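Probable eukaryotic D-amino acid tRNA deacylase, LMAJ005534AAA (Leishmania major, PDB 1TC5) probably hydrolyses D-tyrosyl-tRNA(Tyr) to D-tyrosine and free tRNA, as a homodimeric, highly divergent member of the DTD family of D-aminoacyl-tRNA deacylases. Local coordinates at residues R12-A17 against M39-F44; Q20-V25 against R181-G186. One frame throughout, in Å; residues are numbered along the deposited sequence. Where two conformers were deposited one is given.

In the fold
Contact 1 pairs two strands in the middle of the mixed five-stranded sheet, and contact 2 pairs two strands of the smaller antiparallel sheet; their centres lie about 14 Å apart. The chain passes almost directly from strand 10-18 into strand 20-24, so one continuous run serves both contacts. They also touch in space: Ala17 O lies 2.7 Å from Ser184 OG, a probable hydrogen bond, and the Phe182 ring packs on Gln16, with CE2 of Phe182 3.5 Å from Gln16 OE1. Both contacts reach the second subunit, contact 1 through Gln16 and Tyr41 and contact 2 through strand 180-184.

Contact 1 of 2, residues R12-A17 against M39-F44; sequences RVMLQA and MVYIAF
Met14 and Tyr41 face each other as a hydrogen-bonded antiparallel pair, and their side chains run side by side on the same face of the sheet. Met14 was modelled in two conformers; in the one described here the chain runs straight out through chi1 (-179°) and chi2, then bends at its last torsion, and CE lies 3.5 Å from Tyr41 CE2. In that conformer the sulfur makes an oblique Met-aromatic contact, SD lying 5.1 Å from the Tyr41 ring centroid. Beside it the Gln16 amide stands nearly perpendicular to the phenol ring (84°). Its NE2 is wedged between the Met39 methyl and the Tyr41 ring carbons, 3.8 Å from Tyr41 CZ. The approach of Gln16 NE2 to Met39 CE, at 3.2 Å, is a close one. The polar ends of this cluster look outward across the dimer interface: Gln16 OE1 and Tyr41 OH hydrogen-bond Tyr41 OH and Gln16 OE1 of the second subunit, respectively.

Six backbone hydrogen bonds, two at each of the pairs Arg12-Ala43, Met14-Tyr41 and Gln16-Met39, join the strands at 169° between their directions. They lie in the middle of the mixed five-stranded sheet, flanked by strands 93-98 and 190-193. On the face carrying Val13, Leu15, Val40 and Ile42 the side chains meet each other through apolar branches. Leu15 CD2 lies 3.9 Å from Val40 CG2, and Val13 CG1 approaches Ile42 CG1 equally closely; helix 119-136 lies over Ile42 with Tyr126 and Phe129.

Packing slackens toward Arg12, the one partly exposed residue among those that touch. Its CB and that of Ala43 are 4.4 Å apart, and beyond CB the arginine leads away from the neighbouring strand, where NE forms a salt bridge with Asp193 and NH1 bonds to Leu102 O.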
loop_
_atom_site.group_PDB
_atom_site.type_symbol
_atom_site.label_atom_id
_atom_site.label_comp_id
_atom_site.label_asym_id
_atom_site.label_seq_id
_atom_site.Cartn_x
_atom_site.Cartn_y
_atom_site.Cartn_z
ATOM N N ARG A 12 -10.114 -0.613 9.311
ATOM C CA ARG A 12 -9.131 -1.323 8.487
ATOM C C ARG A 12 -7.934 -0.434 8.243
ATOM O O ARG A 12 -8.086 0.695 7.783
ATOM C CB ARG A 12 -9.747 -1.688 7.134
ATOM C CG ARG A 12 -8.762 -2.316 6.132
ATOM C CD ARG A 12 -9.445 -3.107 5.050
ATOM N NE ARG A 12 -10.136 -4.254 5.639
ATOM C CZ ARG A 12 -11.113 -4.936 5.047
ATOM N NH1 ARG A 12 -11.511 -4.642 3.832
ATOM N NH2 ARG A 12 -11.682 -5.937 5.679
ATOM N N VAL A 13 -6.745 -0.928 8.565
ATOM C CA VAL A 13 -5.527 -0.196 8.212
ATOM C C VAL A 13 -4.539 -1.038 7.408
ATOM O O VAL A 13 -4.356 -2.205 7.675
ATOM C CB VAL A 13 -4.792 0.412 9.453
ATOM C CG1 VAL A 13 -5.636 1.497 10.102
ATOM C CG2 VAL A 13 -4.395 -0.645 10.457
ATOM N N MET A 14 -3.896 -0.404 6.437
ATOM C CA MET A 14 -2.746 -0.968 5.749
ATOM C C MET A 14 -1.520 -0.155 6.191
ATOM O O MET A 14 -1.516 1.070 6.090
ATOM C CB MET A 14 -2.929 -0.905 4.223
ATOM C CG MET A 14 -1.774 -1.497 3.424
ATOM S SD MET A 14 -1.965 -1.436 1.609
ATOM C CE MET A 14 -0.639 -0.322 1.170
ATOM N N LEU A 15 -0.496 -0.850 6.677
ATOM C CA LEU A 15 0.664 -0.226 7.304
ATOM C C LEU A 15 1.892 -0.624 6.536
ATOM O O LEU A 15 2.122 -1.819 6.328
ATOM C CB LEU A 15 0.816 -0.693 8.761
ATOM C CG LEU A 15 -0.444 -0.696 9.629
ATOM C CD1 LEU A 15 -0.200 -1.476 10.943
ATOM C CD2 LEU A 15 -0.915 0.711 9.907
ATOM N N GLN A 16 2.685 0.372 6.126
ATOM C CA GLN A 16 3.913 0.149 5.352
ATOM C C GLN A 16 5.089 0.855 6.015
ATOM O O GLN A 16 4.935 1.960 6.582
ATOM C CB GLN A 16 3.794 0.709 3.928
ATOM C CG GLN A 16 2.758 0.070 3.035
ATOM C CD GLN A 16 2.726 0.680 1.639
ATOM O OE1 GLN A 16 3.608 0.403 0.823
ATOM N NE2 GLN A 16 1.695 1.482 1.351
ATOM N N ALA A 17 6.240 0.183 5.981
ATOM C CA ALA A 17 7.521 0.757 6.422
ATOM C C ALA A 17 7.918 1.897 5.484
ATOM O O ALA A 17 8.183 1.669 4.293
ATOM C CB ALA A 17 8.613 -0.298 6.429
ATOM N N MET A 39 3.722 4.582 7.167
ATOM C CA MET A 39 2.610 5.116 6.386
ATOM C C MET A 39 1.370 4.252 6.606
ATOM O O MET A 39 1.389 3.029 6.372
ATOM C CB MET A 39 2.941 5.184 4.903
ATOM C CG MET A 39 1.825 5.836 4.069
ATOM S SD MET A 39 2.249 6.269 2.400
ATOM C CE MET A 39 2.327 4.592 1.707
ATOM N N VAL A 40 0.297 4.915 7.031
ATOM C CA VAL A 40 -0.949 4.278 7.429
ATOM C C VAL A 40 -2.009 4.673 6.418
ATOM O O VAL A 40 -2.253 5.866 6.246
ATOM C CB VAL A 40 -1.389 4.804 8.825
ATOM C CG1 VAL A 40 -2.715 4.213 9.271
ATOM C CG2 VAL A 40 -0.308 4.550 9.877
ATOM N N TYR A 41 -2.609 3.694 5.748
ATOM C CA TYR A 41 -3.853 3.867 5.004
ATOM C C TYR A 41 -5.038 3.415 5.877
ATOM O O TYR A 41 -5.011 2.338 6.436
ATOM C CB TYR A 41 -3.849 3.020 3.735
ATOM C CG TYR A 41 -2.878 3.357 2.620
ATOM C CD1 TYR A 41 -2.063 4.463 2.660
ATOM C CD2 TYR A 41 -2.791 2.529 1.487
ATOM C CE1 TYR A 41 -1.165 4.747 1.610
ATOM C CE2 TYR A 41 -1.920 2.801 0.448
ATOM C CZ TYR A 41 -1.104 3.921 0.506
ATOM O OH TYR A 41 -0.222 4.209 -0.526
ATOM N N ILE A 42 -6.098 4.219 5.966
ATOM C CA ILE A 42 -7.179 3.916 6.879
ATOM C C ILE A 42 -8.579 4.034 6.248
ATOM O O ILE A 42 -8.885 4.966 5.508
ATOM C CB ILE A 42 -7.050 4.826 8.158
ATOM C CG1 ILE A 42 -8.062 4.440 9.237
ATOM C CG2 ILE A 42 -7.129 6.316 7.812
ATOM C CD1 ILE A 42 -7.622 4.953 10.618
ATOM N N ALA A 43 -9.427 3.087 6.607
ATOM C CA ALA A 43 -10.820 3.053 6.186
ATOM C C ALA A 43 -11.650 2.640 7.373
ATOM O O ALA A 43 -11.210 1.831 8.192
ATOM C CB ALA A 43 -11.011 2.047 5.100
ATOM N N PHE A 44 -12.853 3.197 7.435
ATOM C CA PHE A 44 -13.802 2.946 8.478
ATOM C C PHE A 44 -14.995 2.258 7.843
ATOM O O PHE A 44 -15.674 2.832 7.001
ATOM C CB PHE A 44 -14.211 4.258 9.196
ATOM C CG PHE A 44 -13.049 4.988 9.805
ATOM C CD1 PHE A 44 -12.517 4.581 11.011
ATOM C CD2 PHE A 44 -12.489 6.075 9.175
ATOM C CE1 PHE A 44 -11.435 5.230 11.568
ATOM C CE2 PHE A 44 -11.392 6.722 9.728
ATOM C CZ PHE A 44 -10.866 6.294 10.918
#

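Contact 2 of 2, residues Q20-V25 against R181-G186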
loop_
_atom_site.group_PDB
_atom_site.type_symbol
_atom_site.label_atom_id
_atom_site.label_comp_id
_atom_site.label_asym_id
_atom_site.label_seq_id
_atom_site.Cartn_x
_atom_site.Cartn_y
_atom_site.Cartn_z
ATOM N N GLN A 20 10.786 7.688 3.333
ATOM C CA GLN A 20 10.381 9.059 3.015
ATOM C C GLN A 20 8.960 9.067 2.422
ATOM O O GLN A 20 8.583 8.178 1.678
ATOM C CB GLN A 20 11.310 9.704 1.967
ATOM C CG GLN A 20 12.791 9.818 2.324
ATOM C CD GLN A 20 13.093 10.932 3.302
ATOM O OE1 GLN A 20 13.324 12.090 2.907
ATOM N NE2 GLN A 20 13.099 10.590 4.585
ATOM N N GLY A 21 8.193 10.103 2.736
ATOM C CA GLY A 21 6.923 10.343 2.071
ATOM C C GLY A 21 6.636 11.802 1.767
ATOM O O GLY A 21 7.057 12.700 2.495
ATOM N N HIS A 22 5.927 12.010 0.660
ATOM C CA HIS A 22 5.350 13.290 0.245
ATOM C C HIS A 22 3.862 13.083 -0.058
ATOM O O HIS A 22 3.503 12.254 -0.896
ATOM C CB HIS A 22 6.031 13.864 -1.017
ATOM C CG HIS A 22 7.515 13.770 -0.990
ATOM N ND1 HIS A 22 8.306 14.674 -0.314
ATOM C CD2 HIS A 22 8.362 12.867 -1.545
ATOM C CE1 HIS A 22 9.575 14.324 -0.447
ATOM N NE2 HIS A 22 9.637 13.237 -1.191
ATOM N N LEU A 23 3.009 13.851 0.610
ATOM C CA LEU A 23 1.572 13.736 0.450
ATOM C C LEU A 23 0.974 15.083 0.010
ATOM O O LEU A 23 1.175 16.093 0.638
ATOM C CB LEU A 23 0.925 13.222 1.754
ATOM C CG LEU A 23 -0.596 12.995 1.729
ATOM C CD1 LEU A 23 -0.967 11.940 0.739
ATOM C CD2 LEU A 23 -1.132 12.632 3.121
ATOM N N LEU A 24 0.229 15.055 -1.082
ATOM C CA LEU A 24 -0.449 16.210 -1.629
ATOM C C LEU A 24 -1.664 16.554 -0.771
ATOM O O LEU A 24 -2.536 15.706 -0.524
ATOM C CB LEU A 24 -0.888 15.905 -3.053
ATOM C CG LEU A 24 -1.512 17.024 -3.881
ATOM C CD1 LEU A 24 -0.444 18.024 -4.344
ATOM C CD2 LEU A 24 -2.230 16.423 -5.055
ATOM N N VAL A 25 -1.724 17.810 -0.321
ATOM C CA VAL A 25 -2.760 18.236 0.624
ATOM C C VAL A 25 -3.772 19.258 0.086
ATOM O O VAL A 25 -4.790 19.469 0.725
ATOM C CB VAL A 25 -2.144 18.786 1.928
ATOM C CG1 VAL A 25 -1.405 17.660 2.664
ATOM C CG2 VAL A 25 -1.226 19.976 1.646
ATOM N N ARG A 181 4.137 10.512 -3.119
ATOM C CA ARG A 181 5.441 9.949 -3.438
ATOM C C ARG A 181 5.941 9.223 -2.191
ATOM O O ARG A 181 5.971 9.790 -1.098
ATOM C CB ARG A 181 6.423 11.045 -3.880
ATOM C CG ARG A 181 5.899 11.955 -5.009
ATOM C CD ARG A 181 6.949 12.911 -5.602
ATOM N NE ARG A 181 6.425 14.269 -5.816
ATOM C CZ ARG A 181 6.962 15.397 -5.334
ATOM N NH1 ARG A 181 8.067 15.386 -4.589
ATOM N NH2 ARG A 181 6.388 16.560 -5.609
ATOM N N PHE A 182 6.329 7.964 -2.364
ATOM C CA PHE A 182 6.634 7.080 -1.239
ATOM C C PHE A 182 7.935 6.323 -1.529
ATOM O O PHE A 182 8.089 5.770 -2.612
ATOM C CB PHE A 182 5.492 6.110 -1.056
ATOM C CG PHE A 182 5.698 5.138 0.044
ATOM C CD1 PHE A 182 5.701 5.565 1.370
ATOM C CD2 PHE A 182 5.870 3.774 -0.237
ATOM C CE1 PHE A 182 5.872 4.648 2.406
ATOM C CE2 PHE A 182 6.037 2.855 0.800
ATOM C CZ PHE A 182 6.036 3.300 2.124
ATOM N N GLU A 183 8.868 6.341 -0.570
ATOM C CA GLU A 183 10.122 5.577 -0.662
ATOM C C GLU A 183 10.219 4.662 0.551
ATOM O O GLU A 183 9.975 5.083 1.688
ATOM C CB GLU A 183 11.374 6.504 -0.679
ATOM C CG GLU A 183 11.472 7.448 -1.872
ATOM C CD GLU A 183 12.438 8.625 -1.658
ATOM O OE1 GLU A 183 13.464 8.495 -0.926
ATOM O OE2 GLU A 183 12.173 9.692 -2.233
ATOM N N SER A 184 10.642 3.428 0.302
ATOM C CA SER A 184 10.735 2.422 1.327
ATOM C C SER A 184 11.909 1.518 1.038
ATOM O O SER A 184 12.170 1.187 -0.108
ATOM C CB SER A 184 9.422 1.645 1.373
ATOM O OG SER A 184 9.492 0.515 2.204
ATOM N N GLU A 185 12.590 1.088 2.102
ATOM C CA GLU A 185 13.601 0.035 2.004
ATOM C C GLU A 185 12.953 -1.370 1.991
ATOM O O GLU A 185 13.649 -2.372 1.940
ATOM C CB GLU A 185 14.576 0.143 3.188
ATOM C CG GLU A 185 15.319 1.471 3.291
ATOM C CD GLU A 185 16.321 1.651 2.160
ATOM O OE1 GLU A 185 17.279 0.857 2.094
ATOM O OE2 GLU A 185 16.140 2.563 1.320
ATOM N N GLY A 186 11.623 -1.453 2.033
ATOM C CA GLY A 186 10.928 -2.748 2.046
ATOM C C GLY A 186 9.651 -2.501 2.825
ATOM O O GLY A 186 9.726 -2.356 4.039
HETATM O O HOH W 1 11.950 11.948 -1.442
#
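Strands 20-24 and 180-184 meet in a short antiparallel pairing of the three-stranded sheet, tied by four backbone hydrogen bonds at the Gln20-Glu183 and His22-Arg181 pairs. The shortest, from His22 N to Arg181 O, spans 2.8 Å, whereas Gln20 N reaches Glu183 O at 3.2 Å, with the donor tilted 31° from the carbonyl plane. Between them Gly21 sits opposite Phe182, its CA 3.4 Å from Arg181 O in a CA-H...O contact.

Side-chain contact is concentrated on the face of Gln20, His22, Arg181 and Glu183. Arg181 CB packs 3.5 Å from His22 CD2, and the arginine then swings NH1 over one face of the imidazole, 3.9 Å above its plane and offset toward the rim. At the ring edge a water in the plane lies 2.7 Å from His22 NE2. Its 2.4 Å approach to Glu183 OE2 is too short for a normal hydrogen bond, so a bridge is doubtful. Glu183 extends beside Gln20, its OE1 3.6 Å from Gln20 CG; the bend of Gln20 at chi2 (-76°) carries the amide away, and its NE2 donates to Ile163 O.

Arg181 also makes a cation-pi contact with Tyr31 of strand 31-34, which flanks strand 20-24 on its other side. Phe182 reaches Met18 of strand 10-18, while residues 181-184 pair antiparallel with a strand of the second subunit, continuing the sheet across the dimer.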